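PDB 3KXR: magnesium transporter, putative from Shewanella oneidensis MR-1, which is probably a membrane transporter for magnesium ions, this chain being its intracellular portion with part of the N domain and a pair of CBS domains. Local coordinates for residues P15-I19 against R44-D49; M64-D69 against N88-V94; A71-Q77 against H112-L118; E147-P151 against R162-R166. All blocks are in the same frame, centred on the assembly; numbering follows the deposited sequence.

How the contacts relate
Contact 1 belongs to the helical MgtE N domain, and the other three to the CBS pair. Its centre lies 26 Å from that of contact 2 and 38 Å from that of contact 3, on the opposite side of the chain's centre from both. Contacts 2 and 3 share a core in the first CBS domain: Leu67 and Ile93 of contact 2 pack on Leu118 of contact 3, and their centres are 12 Å apart. Contact 4, in the second CBS domain, is also 12 Å from contact 2 by centres. There Glu149 OE2 bonds to Asp89 N and Asn90 N, so contacts 2 and 4 meet where the two CBS domains join. Contacts 3 and 4 do not touch.

Contact 1: P15-I19 against R44-D49; sequences PEDLI and RFELYD
Glu16 and Arg44 join the two helices by a salt bridge. Arg44 NH1 gives its hydrogen to Glu16 OE2 at 3.0 Å, in a nearly straight bond. The carboxylate oxygen is met on its syn side and lies close to the guanidinium plane. Arg44 does not reach out straight: its chain bends at chi2 and again at chi3, which brings NH1 back over Pro15. Pro15 CG lies 3.7 Å from Arg44 NH1, over one face of the guanidinium. Glu16 also bends, at chi2, and this turns its carboxylate back toward Arg44. Chi1 of -64°, with CG anti to the carbonyl carbon, places Glu16 CG obliquely against the Tyr48 ring, 3.5 Å from Tyr48 CE1.

The two helical segments run in the same general direction, their axes 9.1 Å apart and inclined by 33°. They are part of the MgtE intracellular N domain, an all-helical unit here. Helix 27-36 completes the packing: Leu18 rests on its Phe29 and Ala33, and Phe45 on its Thr30 and Leu34.

Phe45 has its CG anti to the backbone N (chi1 176°), and the ring then turns in toward helix 15-20. Ile19 CD1 sits over one ring face, 3.9 Å from the Phe45 ring centroid, in a CH-pi contact. Leu18 CB approaches the ring edge instead, 3.9 Å from Phe45 CE1, and Pro15 O also lies near that edge. Pro15 CB meets Phe45 CB at 3.8 Å. Further along, Ile19 CG1 packs on Tyr48 CB at 3.7 Å, and Ile19 CD1 extends to Asp49 CB.

Contact 2: M64-D69 against N88-V94; sequences MLVLSD and NDNLFIV
Asn90 O is the polar atom held here by two groups, and one of them links it to Leu65. A water donates to Asn90 O at 2.9 Å and accepts from Leu65 N at 3.0 Å. The side-chain amide of Asn88 adds a weak bond to the same carbonyl. The stronger partner of Asn88 ND2 is Glu149 OE2. Leu65 CB lies beside Asn90 O, and Leu65 CD2 comes up to Asn88 OD1 across the strand end.

From Leu65 onward the two backbones run parallel. Phe92 N donates to Leu65 O, Leu67 N donates to Phe92 O, and Val94 N donates to Leu67 O. The Leu67 N to Phe92 O bond is 2.9 Å long and lies almost in line with the carbonyl. Phe92 O is also approached by Val66 CA at 3.1 Å, a CA-H...O contact.

Side chains alternate between the two faces. Leu67 and Ile93 share one face, and Leu67 CD1 meets Leu91 CD2 at 4.1 Å there. Val66, Phe92 and Val94 share the other, where Val66 CG2 packs on Val94 CG2 at 3.9 Å. Met64, a selenomethionine here, keeps its chain extended beyond CG, which carries SE to Phe92 CD2 at 4.1 Å, an oblique Met-aromatic contact.

Helix 73-82 connects the two parallel strands in a beta-alpha-beta unit of the first CBS domain and covers the face of Leu67. Leu65 and Leu67 rest on that helix at Phe79, while strand 100-105 pairs on the other side of strand 90-94. On the sheet face that carries Phe92, Leu159 of strand 159-164 packs against Met64, Phe92 and Val94.

Contact 3: A71-Q77 against H112-L118; sequences ATVAQAQ and HEPHEPL
Val73 is the main bump on the helix start, and the turn from Glu113 to Glu116 folds round it. Its CB lies 3.2 Å from Glu113 O, and both methyls also lie close to that oxygen. CG1 is close to Pro114 CA, and CG2 reaches His112 CB and Glu116 CB. Leu118 is the bump from the other side. It fits a hollow lined by Ala71, the backbone of Thr72 and Val73, and Ala76: CD1 meets Ala71 CB at 3.5 Å, and CD2 meets Ala76 CB at 3.9 Å. The small alanines give it that space. Ala74 CB sits against the ring of Pro114, 3.8 Å from its CB.

Three backbone bonds tie the pieces. Leu118 N donates to Ala71 O at 3.0 Å, Val73 N to Glu116 O at 2.8 Å, and Ala74 N to Pro114 O on a lone pair. The type I turn brings those last two carbonyls to the helix start.

Thr72, the N-cap, and Gln75 form a capping box. With OG1 held between the backbone N and the carbonyl carbon (chi1 69°), Thr72 bonds to Gln75 OE1 at 2.6 Å through its hydroxyl and accepts weakly from Ala74 N. Thr72 N also donates to Gln75 OE1. A valine here would probably leave Gln75 OE1 held by the backbone amide alone on that side and Ala74 N without its weak capping bond.

The first turn of helix 73-82 thus meets loop 112-118 mainly by main-chain bonds and apolar packing. The loop's carbonyls take up amides at the helix N-terminus and would be suited to its partial positive charge.

Contact 4: E147-P151 against R162-R166; sequences EIELP and RVTLR
The guanidinium of Arg162 meets Glu149 OE1 at its edge, where NH1 donates at 2.8 Å in a salt bridge. Over the centre of one of its faces lies Thr164 CG2, 3.5 Å above the plane. The two charged planes are far from coplanar, 64° apart, and NH1 comes to OE1 from above the carboxylate plane. Arg162 is extended from CG to NE, which carries the group along the sheet face to Glu149. An alanine in its place would probably leave Glu149 OE1 without this charged mate in a buried place.

Both groups have other partners. Glu149 OE2 accepts from Asp89 N and Asn90 N, and Arg162 NH2 donates to Asp86 O.

The backbones pair antiparallel. Leu150 and Val163 form the hydrogen-bonded pair, with Leu150 N to Val163 O at 3.0 Å and Val163 N to Leu150 O at 2.9 Å. Leu165 N bonds to Ile148 O at 2.9 Å. Thr164 is the N-cap of helix 165-176, its OG1 bonded to Ala167 N.

These strands make a beta hairpin of the second CBS domain. Helix 135-143 covers Leu150 and Val163 on one face, and Phe92 of strand 90-94 meets Glu149 and Pro151 on the other.

Contact 1: P15-I19 against R44-D49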
loop_
_atom_site.group_PDB
_atom_site.type_symbol
_atom_site.label_atom_id
_atom_site.label_comp_id
_atom_site.label_asym_id
_atom_site.label_seq_id
_atom_site.Cartn_x
_atom_site.Cartn_y
_atom_site.Cartn_z
ATOM N N PRO A 15 8.999 -11.648 5.934
ATOM C CA PRO A 15 9.742 -11.597 4.691
ATOM C C PRO A 15 10.950 -12.544 4.688
ATOM O O PRO A 15 11.327 -13.043 3.620
ATOM C CB PRO A 15 10.163 -10.129 4.574
ATOM C CG PRO A 15 9.788 -9.462 5.814
ATOM C CD PRO A 15 9.005 -10.372 6.673
ATOM N N GLU A 16 11.523 -12.810 5.862
ATOM C CA GLU A 16 12.653 -13.759 5.989
ATOM C C GLU A 16 12.227 -15.188 5.678
ATOM O O GLU A 16 12.975 -15.957 5.084
ATOM C CB GLU A 16 13.262 -13.746 7.409
ATOM C CG GLU A 16 13.923 -12.411 7.865
ATOM C CD GLU A 16 12.953 -11.401 8.537
ATOM O OE1 GLU A 16 11.719 -11.571 8.488
ATOM O OE2 GLU A 16 13.446 -10.409 9.111
ATOM N N ASP A 17 11.025 -15.543 6.118
ATOM C CA ASP A 17 10.467 -16.832 5.797
ATOM C C ASP A 17 10.396 -16.961 4.285
ATOM O O ASP A 17 10.769 -17.976 3.727
ATOM C CB ASP A 17 9.063 -16.954 6.384
ATOM C CG ASP A 17 9.034 -16.847 7.928
ATOM O OD1 ASP A 17 10.083 -17.070 8.603
ATOM O OD2 ASP A 17 7.928 -16.555 8.459
ATOM N N LEU A 18 9.920 -15.918 3.621
ATOM C CA LEU A 18 9.759 -15.971 2.178
ATOM C C LEU A 18 11.090 -16.237 1.506
ATOM O O LEU A 18 11.174 -17.100 0.649
ATOM C CB LEU A 18 9.119 -14.693 1.634
ATOM C CG LEU A 18 7.655 -14.430 2.023
ATOM C CD1 LEU A 18 7.195 -13.057 1.506
ATOM C CD2 LEU A 18 6.708 -15.542 1.501
ATOM N N ILE A 19 12.131 -15.541 1.952
ATOM C CA ILE A 19 13.480 -15.674 1.397
ATOM C C ILE A 19 14.021 -17.076 1.600
ATOM O O ILE A 19 14.527 -17.730 0.660
ATOM C CB ILE A 19 14.467 -14.651 2.017
ATOM C CG1 ILE A 19 14.137 -13.234 1.540
ATOM C CG2 ILE A 19 15.916 -14.995 1.654
ATOM C CD1 ILE A 19 14.571 -12.940 0.105
ATOM N N ARG A 44 12.826 -5.021 3.765
ATOM C CA ARG A 44 13.605 -6.073 4.399
ATOM C C ARG A 44 13.774 -7.236 3.445
ATOM O O ARG A 44 14.860 -7.804 3.320
ATOM C CB ARG A 44 12.946 -6.505 5.725
ATOM C CG ARG A 44 13.875 -7.301 6.697
ATOM C CD ARG A 44 13.581 -7.096 8.256
ATOM N NE ARG A 44 12.265 -6.503 8.562
ATOM C CZ ARG A 44 11.148 -7.146 8.961
ATOM N NH1 ARG A 44 11.117 -8.475 9.167
ATOM N NH2 ARG A 44 10.022 -6.435 9.160
ATOM N N PHE A 45 12.720 -7.557 2.721
ATOM C CA PHE A 45 12.812 -8.615 1.743
ATOM C C PHE A 45 13.824 -8.297 0.609
ATOM O O PHE A 45 14.629 -9.157 0.215
ATOM C CB PHE A 45 11.427 -8.922 1.174
ATOM C CG PHE A 45 11.439 -9.957 0.080
ATOM C CD1 PHE A 45 11.176 -11.302 0.369
ATOM C CD2 PHE A 45 11.718 -9.591 -1.232
ATOM C CE1 PHE A 45 11.191 -12.248 -0.630
ATOM C CE2 PHE A 45 11.734 -10.534 -2.247
ATOM C CZ PHE A 45 11.471 -11.874 -1.955
ATOM N N GLU A 46 13.779 -7.086 0.082
ATOM C CA GLU A 46 14.693 -6.701 -0.993
ATOM C C GLU A 46 16.141 -6.768 -0.545
ATOM O O GLU A 46 16.998 -7.175 -1.330
ATOM C CB GLU A 46 14.379 -5.286 -1.546
ATOM C CG GLU A 46 12.985 -5.156 -2.256
ATOM C CD GLU A 46 12.763 -6.203 -3.399
ATOM O OE1 GLU A 46 13.704 -6.436 -4.197
ATOM O OE2 GLU A 46 11.658 -6.808 -3.507
ATOM N N LEU A 47 16.410 -6.405 0.713
ATOM C CA LEU A 47 17.776 -6.469 1.241
ATOM C C LEU A 47 18.256 -7.910 1.422
ATOM O O LEU A 47 19.391 -8.242 1.053
ATOM C CB LEU A 47 17.895 -5.736 2.557
ATOM C CG LEU A 47 17.812 -4.207 2.461
ATOM C CD1 LEU A 47 17.541 -3.649 3.837
ATOM C CD2 LEU A 47 19.053 -3.567 1.842
ATOM N N TYR A 48 17.405 -8.745 2.005
ATOM C CA TYR A 48 17.712 -10.161 2.151
ATOM C C TYR A 48 17.871 -10.821 0.775
ATOM O O TYR A 48 18.682 -11.703 0.580
ATOM C CB TYR A 48 16.618 -10.874 2.917
ATOM C CG TYR A 48 16.800 -10.889 4.407
ATOM C CD1 TYR A 48 16.900 -12.084 5.110
ATOM C CD2 TYR A 48 16.875 -9.724 5.118
ATOM C CE1 TYR A 48 17.082 -12.097 6.492
ATOM C CE2 TYR A 48 17.051 -9.731 6.506
ATOM C CZ TYR A 48 17.154 -10.913 7.173
ATOM O OH TYR A 48 17.310 -10.898 8.524
ATOM N N ASP A 49 17.111 -10.348 -0.188
ATOM C CA ASP A 49 17.185 -10.902 -1.509
ATOM C C ASP A 49 18.450 -10.487 -2.217
ATOM O O ASP A 49 18.953 -11.212 -3.077
ATOM C CB ASP A 49 15.962 -10.463 -2.309
ATOM C CG ASP A 49 15.811 -11.208 -3.615
ATOM O OD1 ASP A 49 16.123 -12.419 -3.703
ATOM O OD2 ASP A 49 15.337 -10.568 -4.567
#

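Contact 2: M64-D69 against N88-V94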
loop_
_atom_site.group_PDB
_atom_site.type_symbol
_atom_site.label_atom_id
_atom_site.label_comp_id
_atom_site.label_asym_id
_atom_site.label_seq_id
_atom_site.Cartn_x
_atom_site.Cartn_y
_atom_site.Cartn_z
HETATM N N MSE A 64 17.111 7.034 8.347
HETATM C CA MSE A 64 18.284 7.790 8.665
HETATM C C MSE A 64 18.094 9.259 8.394
HETATM O O MSE A 64 17.224 9.670 7.672
HETATM C CB MSE A 64 19.450 7.278 7.823
HETATM C CG MSE A 64 19.200 7.425 6.343
HETATM SE SE MSE A 64 20.672 6.763 5.243
HETATM C CE MSE A 64 19.724 6.550 3.496
ATOM N N LEU A 65 18.959 10.058 8.979
ATOM C CA LEU A 65 19.042 11.464 8.645
ATOM C C LEU A 65 20.008 11.643 7.434
ATOM O O LEU A 65 21.201 11.404 7.522
ATOM C CB LEU A 65 19.462 12.245 9.903
ATOM C CG LEU A 65 18.351 12.856 10.796
ATOM C CD1 LEU A 65 17.159 11.977 11.042
ATOM C CD2 LEU A 65 18.953 13.369 12.096
ATOM N N VAL A 66 19.459 12.028 6.286
ATOM C CA VAL A 66 20.256 12.297 5.095
ATOM C C VAL A 66 19.778 13.606 4.405
ATOM O O VAL A 66 18.589 13.903 4.377
ATOM C CB VAL A 66 20.194 11.087 4.114
ATOM C CG1 VAL A 66 18.746 10.668 3.903
ATOM C CG2 VAL A 66 20.874 11.416 2.810
ATOM N N LEU A 67 20.714 14.394 3.882
ATOM C CA LEU A 67 20.391 15.598 3.115
ATOM C C LEU A 67 21.318 15.684 1.899
ATOM O O LEU A 67 22.429 15.123 1.901
ATOM C CB LEU A 67 20.543 16.849 4.002
ATOM C CG LEU A 67 19.541 17.115 5.140
ATOM C CD1 LEU A 67 19.973 18.260 6.007
ATOM C CD2 LEU A 67 18.162 17.389 4.553
ATOM N N SER A 68 20.886 16.378 0.861
ATOM C CA SER A 68 21.714 16.523 -0.328
ATOM C C SER A 68 22.787 17.581 -0.079
ATOM O O SER A 68 22.780 18.293 0.922
ATOM C CB SER A 68 20.890 16.948 -1.548
ATOM O OG SER A 68 20.497 18.321 -1.421
ATOM N N ASP A 69 23.672 17.733 -1.044
ATOM C CA ASP A 69 24.770 18.630 -0.857
ATOM C C ASP A 69 24.361 20.063 -1.091
ATOM O O ASP A 69 25.220 20.946 -1.097
ATOM C CB ASP A 69 25.932 18.243 -1.761
ATOM C CG ASP A 69 25.594 18.297 -3.238
ATOM O OD1 ASP A 69 24.530 18.841 -3.619
ATOM O OD2 ASP A 69 26.430 17.785 -4.018
ATOM N N ASN A 88 21.029 7.943 17.038
ATOM C CA ASN A 88 21.214 8.898 16.011
ATOM C C ASN A 88 21.886 10.098 16.561
ATOM O O ASN A 88 21.350 10.754 17.431
ATOM C CB ASN A 88 19.880 9.298 15.440
ATOM C CG ASN A 88 20.007 10.377 14.386
ATOM O OD1 ASN A 88 19.316 11.392 14.470
ATOM N ND2 ASN A 88 20.898 10.168 13.391
ATOM N N ASP A 89 23.081 10.384 16.075
ATOM C CA ASP A 89 23.623 11.712 16.280
ATOM C C ASP A 89 24.497 12.197 15.134
ATOM O O ASP A 89 25.310 13.087 15.317
ATOM C CB ASP A 89 24.365 11.777 17.609
ATOM C CG ASP A 89 25.687 11.108 17.536
ATOM O OD1 ASP A 89 25.933 10.387 16.519
ATOM O OD2 ASP A 89 26.487 11.338 18.471
ATOM N N ASN A 90 24.289 11.621 13.951
ATOM C CA ASN A 90 24.986 12.018 12.749
ATOM C C ASN A 90 23.993 12.160 11.630
ATOM O O ASN A 90 22.898 11.613 11.666
ATOM C CB ASN A 90 26.057 10.989 12.374
ATOM C CG ASN A 90 27.242 11.057 13.267
ATOM O OD1 ASN A 90 27.484 12.072 13.900
ATOM N ND2 ASN A 90 27.995 9.986 13.343
ATOM N N LEU A 91 24.406 12.879 10.606
ATOM C CA LEU A 91 23.559 13.084 9.444
ATOM C C LEU A 91 24.425 12.949 8.187
ATOM O O LEU A 91 25.581 13.386 8.165
ATOM C CB LEU A 91 22.891 14.439 9.593
ATOM C CG LEU A 91 21.917 14.996 8.580
ATOM C CD1 LEU A 91 21.000 16.007 9.276
ATOM C CD2 LEU A 91 22.745 15.648 7.507
ATOM N N PHE A 92 23.889 12.288 7.177
ATOM C CA PHE A 92 24.680 11.905 6.029
ATOM C C PHE A 92 24.386 12.790 4.842
ATOM O O PHE A 92 23.233 13.134 4.608
ATOM C CB PHE A 92 24.408 10.435 5.709
ATOM C CG PHE A 92 24.627 9.552 6.884
ATOM C CD1 PHE A 92 25.808 9.630 7.611
ATOM C CD2 PHE A 92 23.641 8.686 7.324
ATOM C CE1 PHE A 92 26.006 8.830 8.734
ATOM C CE2 PHE A 92 23.841 7.875 8.457
ATOM C CZ PHE A 92 25.022 7.961 9.156
ATOM N N ILE A 93 25.427 13.174 4.110
ATOM C CA ILE A 93 25.287 14.067 2.969
ATOM C C ILE A 93 25.544 13.306 1.714
ATOM O O ILE A 93 26.557 12.594 1.611
ATOM C CB ILE A 93 26.279 15.246 3.025
ATOM C CG1 ILE A 93 26.130 15.985 4.343
ATOM C CG2 ILE A 93 26.077 16.221 1.858
ATOM C CD1 ILE A 93 24.751 16.513 4.620
ATOM N N VAL A 94 24.644 13.458 0.745
ATOM C CA VAL A 94 24.795 12.798 -0.542
ATOM C C VAL A 94 24.753 13.826 -1.666
ATOM O O VAL A 94 24.185 14.917 -1.519
ATOM C CB VAL A 94 23.662 11.745 -0.773
ATOM C CG1 VAL A 94 23.777 10.594 0.250
ATOM C CG2 VAL A 94 22.289 12.399 -0.734
HETATM O O HOH W 1 21.365 9.395 10.599
#

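Contact 3: A71-Q77 against H112-L118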
loop_
_atom_site.group_PDB
_atom_site.type_symbol
_atom_site.label_atom_id
_atom_site.label_comp_id
_atom_site.label_asym_id
_atom_site.label_seq_id
_atom_site.Cartn_x
_atom_site.Cartn_y
_atom_site.Cartn_z
ATOM N N ALA A 71 22.047 21.269 1.076
ATOM C CA ALA A 71 21.529 21.663 2.392
ATOM C C ALA A 71 22.512 22.532 3.211
ATOM O O ALA A 71 23.747 22.428 3.046
ATOM C CB ALA A 71 21.173 20.424 3.195
ATOM N N THR A 72 21.960 23.342 4.119
ATOM C CA THR A 72 22.748 24.153 5.033
ATOM C C THR A 72 22.617 23.658 6.466
ATOM O O THR A 72 21.765 22.838 6.771
ATOM C CB THR A 72 22.282 25.631 5.038
ATOM O OG1 THR A 72 20.969 25.734 5.637
ATOM C CG2 THR A 72 22.273 26.202 3.618
ATOM N N VAL A 73 23.452 24.218 7.342
ATOM C CA VAL A 73 23.382 23.979 8.774
ATOM C C VAL A 73 21.968 24.133 9.263
ATOM O O VAL A 73 21.548 23.361 10.115
ATOM C CB VAL A 73 24.350 24.912 9.552
ATOM C CG1 VAL A 73 24.040 24.969 11.056
ATOM C CG2 VAL A 73 25.816 24.463 9.323
ATOM N N ALA A 74 21.224 25.105 8.734
ATOM C CA ALA A 74 19.848 25.371 9.175
ATOM C C ALA A 74 18.991 24.147 8.994
ATOM O O ALA A 74 18.249 23.775 9.903
ATOM C CB ALA A 74 19.237 26.558 8.435
ATOM N N GLN A 75 19.097 23.485 7.851
ATOM C CA GLN A 75 18.324 22.252 7.634
ATOM C C GLN A 75 18.754 21.140 8.567
ATOM O O GLN A 75 17.925 20.412 9.071
ATOM C CB GLN A 75 18.465 21.751 6.198
ATOM C CG GLN A 75 17.638 22.530 5.180
ATOM C CD GLN A 75 18.180 23.920 4.961
ATOM O OE1 GLN A 75 19.330 24.092 4.538
ATOM N NE2 GLN A 75 17.378 24.930 5.307
ATOM N N ALA A 76 20.054 21.002 8.792
ATOM C CA ALA A 76 20.555 19.924 9.611
ATOM C C ALA A 76 20.068 20.141 11.037
ATOM O O ALA A 76 19.584 19.216 11.673
ATOM C CB ALA A 76 22.062 19.840 9.560
ATOM N N GLN A 77 20.166 21.361 11.540
ATOM C CA GLN A 77 19.705 21.638 12.914
ATOM C C GLN A 77 18.242 21.283 13.078
ATOM O O GLN A 77 17.839 20.688 14.086
ATOM C CB GLN A 77 19.932 23.113 13.318
ATOM C CG GLN A 77 21.400 23.378 13.648
ATOM C CD GLN A 77 21.699 24.805 14.017
ATOM O OE1 GLN A 77 20.803 25.619 14.159
ATOM N NE2 GLN A 77 22.975 25.108 14.190
ATOM N N HIS A 112 27.937 25.762 14.252
ATOM C CA HIS A 112 28.186 26.546 13.052
ATOM C C HIS A 112 27.038 27.487 12.757
ATOM O O HIS A 112 26.014 27.466 13.425
ATOM C CB HIS A 112 28.486 25.622 11.874
ATOM C CG HIS A 112 29.869 25.055 11.911
ATOM N ND1 HIS A 112 30.160 23.835 12.482
ATOM C CD2 HIS A 112 31.048 25.564 11.484
ATOM C CE1 HIS A 112 31.456 23.605 12.387
ATOM N NE2 HIS A 112 32.018 24.643 11.794
ATOM N N GLU A 113 27.236 28.355 11.777
ATOM C CA GLU A 113 26.220 29.320 11.415
ATOM C C GLU A 113 25.215 28.652 10.499
ATOM O O GLU A 113 25.593 27.825 9.683
ATOM C CB GLU A 113 26.871 30.547 10.766
ATOM C CG GLU A 113 27.851 31.316 11.709
ATOM C CD GLU A 113 27.151 31.795 13.008
ATOM O OE1 GLU A 113 26.087 32.484 12.912
ATOM O OE2 GLU A 113 27.646 31.445 14.121
ATOM N N PRO A 114 23.929 28.990 10.629
ATOM C CA PRO A 114 22.904 28.261 9.875
ATOM C C PRO A 114 22.973 28.405 8.375
ATOM O O PRO A 114 22.427 27.587 7.664
ATOM C CB PRO A 114 21.593 28.887 10.349
ATOM C CG PRO A 114 21.913 29.521 11.663
ATOM C CD PRO A 114 23.332 30.019 11.495
ATOM N N HIS A 115 23.584 29.460 7.890
ATOM C CA HIS A 115 23.668 29.690 6.457
ATOM C C HIS A 115 24.754 28.830 5.767
ATOM O O HIS A 115 24.831 28.830 4.542
ATOM C CB HIS A 115 23.939 31.176 6.179
ATOM C CG HIS A 115 25.232 31.668 6.755
ATOM N ND1 HIS A 115 26.453 31.431 6.157
ATOM C CD2 HIS A 115 25.500 32.331 7.908
ATOM C CE1 HIS A 115 27.417 31.942 6.905
ATOM N NE2 HIS A 115 26.866 32.492 7.971
ATOM N N GLU A 116 25.587 28.133 6.547
ATOM C CA GLU A 116 26.755 27.412 6.019
ATOM C C GLU A 116 26.390 26.108 5.336
ATOM O O GLU A 116 25.638 25.311 5.886
ATOM C CB GLU A 116 27.753 27.081 7.122
ATOM C CG GLU A 116 28.347 28.311 7.806
ATOM C CD GLU A 116 29.502 27.994 8.777
ATOM O OE1 GLU A 116 30.476 27.353 8.333
ATOM O OE2 GLU A 116 29.437 28.436 9.960
ATOM N N PRO A 117 26.932 25.868 4.135
ATOM C CA PRO A 117 26.635 24.604 3.484
ATOM C C PRO A 117 27.243 23.400 4.222
ATOM O O PRO A 117 28.390 23.433 4.687
ATOM C CB PRO A 117 27.242 24.762 2.106
ATOM C CG PRO A 117 27.456 26.254 1.950
ATOM C CD PRO A 117 27.782 26.724 3.303
ATOM N N LEU A 118 26.447 22.355 4.340
ATOM C CA LEU A 118 26.889 21.169 5.010
ATOM C C LEU A 118 28.066 20.559 4.278
ATOM O O LEU A 118 28.971 19.990 4.907
ATOM C CB LEU A 118 25.739 20.170 5.072
ATOM C CG LEU A 118 24.601 20.656 5.941
ATOM C CD1 LEU A 118 23.435 19.695 5.830
ATOM C CD2 LEU A 118 25.152 20.832 7.379
#

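Contact 4: E147-P151 against R162-R166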
loop_
_atom_site.group_PDB
_atom_site.type_symbol
_atom_site.label_atom_id
_atom_site.label_comp_id
_atom_site.label_asym_id
_atom_site.label_seq_id
_atom_site.Cartn_x
_atom_site.Cartn_y
_atom_site.Cartn_z
ATOM N N GLU A 147 31.304 6.365 17.356
ATOM C CA GLU A 147 30.009 6.466 16.671
ATOM C C GLU A 147 28.940 5.561 17.266
ATOM O O GLU A 147 29.236 4.486 17.800
ATOM C CB GLU A 147 30.142 6.046 15.209
ATOM C CG GLU A 147 31.375 6.539 14.442
ATOM C CD GLU A 147 31.471 8.044 14.358
ATOM O OE1 GLU A 147 30.470 8.750 14.656
ATOM O OE2 GLU A 147 32.565 8.532 14.013
ATOM N N ILE A 148 27.692 5.982 17.144
ATOM C CA ILE A 148 26.587 5.118 17.508
ATOM C C ILE A 148 25.815 4.640 16.264
ATOM O O ILE A 148 24.811 3.916 16.366
ATOM C CB ILE A 148 25.667 5.780 18.591
ATOM C CG1 ILE A 148 25.024 7.092 18.114
ATOM C CG2 ILE A 148 26.477 6.028 19.857
ATOM C CD1 ILE A 148 23.908 7.709 19.129
ATOM N N GLU A 149 26.306 5.007 15.087
ATOM C CA GLU A 149 25.733 4.506 13.857
ATOM C C GLU A 149 26.756 4.693 12.786
ATOM O O GLU A 149 27.576 5.611 12.863
ATOM C CB GLU A 149 24.484 5.316 13.496
ATOM C CG GLU A 149 24.781 6.807 13.267
ATOM C CD GLU A 149 23.548 7.706 13.117
ATOM O OE1 GLU A 149 22.617 7.360 12.346
ATOM O OE2 GLU A 149 23.547 8.791 13.745
ATOM N N LEU A 150 26.691 3.871 11.757
ATOM C CA LEU A 150 27.514 4.121 10.586
ATOM C C LEU A 150 26.680 4.006 9.316
ATOM O O LEU A 150 25.792 3.158 9.232
ATOM C CB LEU A 150 28.661 3.122 10.508
ATOM C CG LEU A 150 29.871 3.296 11.438
ATOM C CD1 LEU A 150 30.864 2.125 11.247
ATOM C CD2 LEU A 150 30.546 4.650 11.184
ATOM N N PRO A 151 26.982 4.836 8.319
ATOM C CA PRO A 151 26.350 4.698 7.022
ATOM C C PRO A 151 26.856 3.477 6.275
ATOM O O PRO A 151 28.044 3.095 6.400
ATOM C CB PRO A 151 26.783 5.973 6.289
ATOM C CG PRO A 151 28.063 6.298 6.884
ATOM C CD PRO A 151 28.049 5.842 8.289
ATOM N N ARG A 162 21.783 2.738 7.123
ATOM C CA ARG A 162 22.740 2.774 8.225
ATOM C C ARG A 162 22.631 1.527 9.083
ATOM O O ARG A 162 21.634 0.820 9.022
ATOM C CB ARG A 162 22.471 3.992 9.089
ATOM C CG ARG A 162 21.281 3.819 9.981
ATOM C CD ARG A 162 20.875 5.101 10.644
ATOM N NE ARG A 162 19.718 4.868 11.489
ATOM C CZ ARG A 162 19.591 5.174 12.782
ATOM N NH1 ARG A 162 20.554 5.766 13.486
ATOM N NH2 ARG A 162 18.466 4.870 13.394
ATOM N N VAL A 163 23.660 1.291 9.891
ATOM C CA VAL A 163 23.599 0.292 10.925
ATOM C C VAL A 163 23.872 0.922 12.256
ATOM O O VAL A 163 24.775 1.712 12.369
ATOM C CB VAL A 163 24.643 -0.749 10.699
ATOM C CG1 VAL A 163 24.608 -1.741 11.861
ATOM C CG2 VAL A 163 24.338 -1.454 9.399
ATOM N N THR A 164 23.103 0.575 13.265
ATOM C CA THR A 164 23.247 1.216 14.555
ATOM C C THR A 164 24.081 0.410 15.555
ATOM O O THR A 164 24.274 -0.779 15.399
ATOM C CB THR A 164 21.907 1.434 15.194
ATOM O OG1 THR A 164 21.315 0.160 15.412
ATOM C CG2 THR A 164 20.986 2.287 14.330
ATOM N N LEU A 165 24.555 1.075 16.597
ATOM C CA LEU A 165 25.232 0.387 17.675
ATOM C C LEU A 165 24.338 -0.689 18.302
ATOM O O LEU A 165 24.783 -1.780 18.574
ATOM C CB LEU A 165 25.698 1.376 18.743
ATOM C CG LEU A 165 26.434 0.732 19.917
ATOM C CD1 LEU A 165 27.626 -0.148 19.491
ATOM C CD2 LEU A 165 26.902 1.805 20.799
ATOM N N ARG A 166 23.073 -0.372 18.504
ATOM C CA ARG A 166 22.097 -1.352 18.999
ATOM C C ARG A 166 22.017 -2.613 18.140
ATOM O O ARG A 166 22.010 -3.714 18.671
ATOM C CB ARG A 166 20.703 -0.730 19.083
ATOM C CG ARG A 166 19.780 -1.487 20.023
ATOM C CD ARG A 166 18.403 -0.845 20.085
ATOM N NE ARG A 166 18.466 0.558 20.465
ATOM C CZ ARG A 166 18.688 0.998 21.701
ATOM N NH1 ARG A 166 18.735 2.305 21.937
ATOM N NH2 ARG A 166 18.866 0.144 22.699
#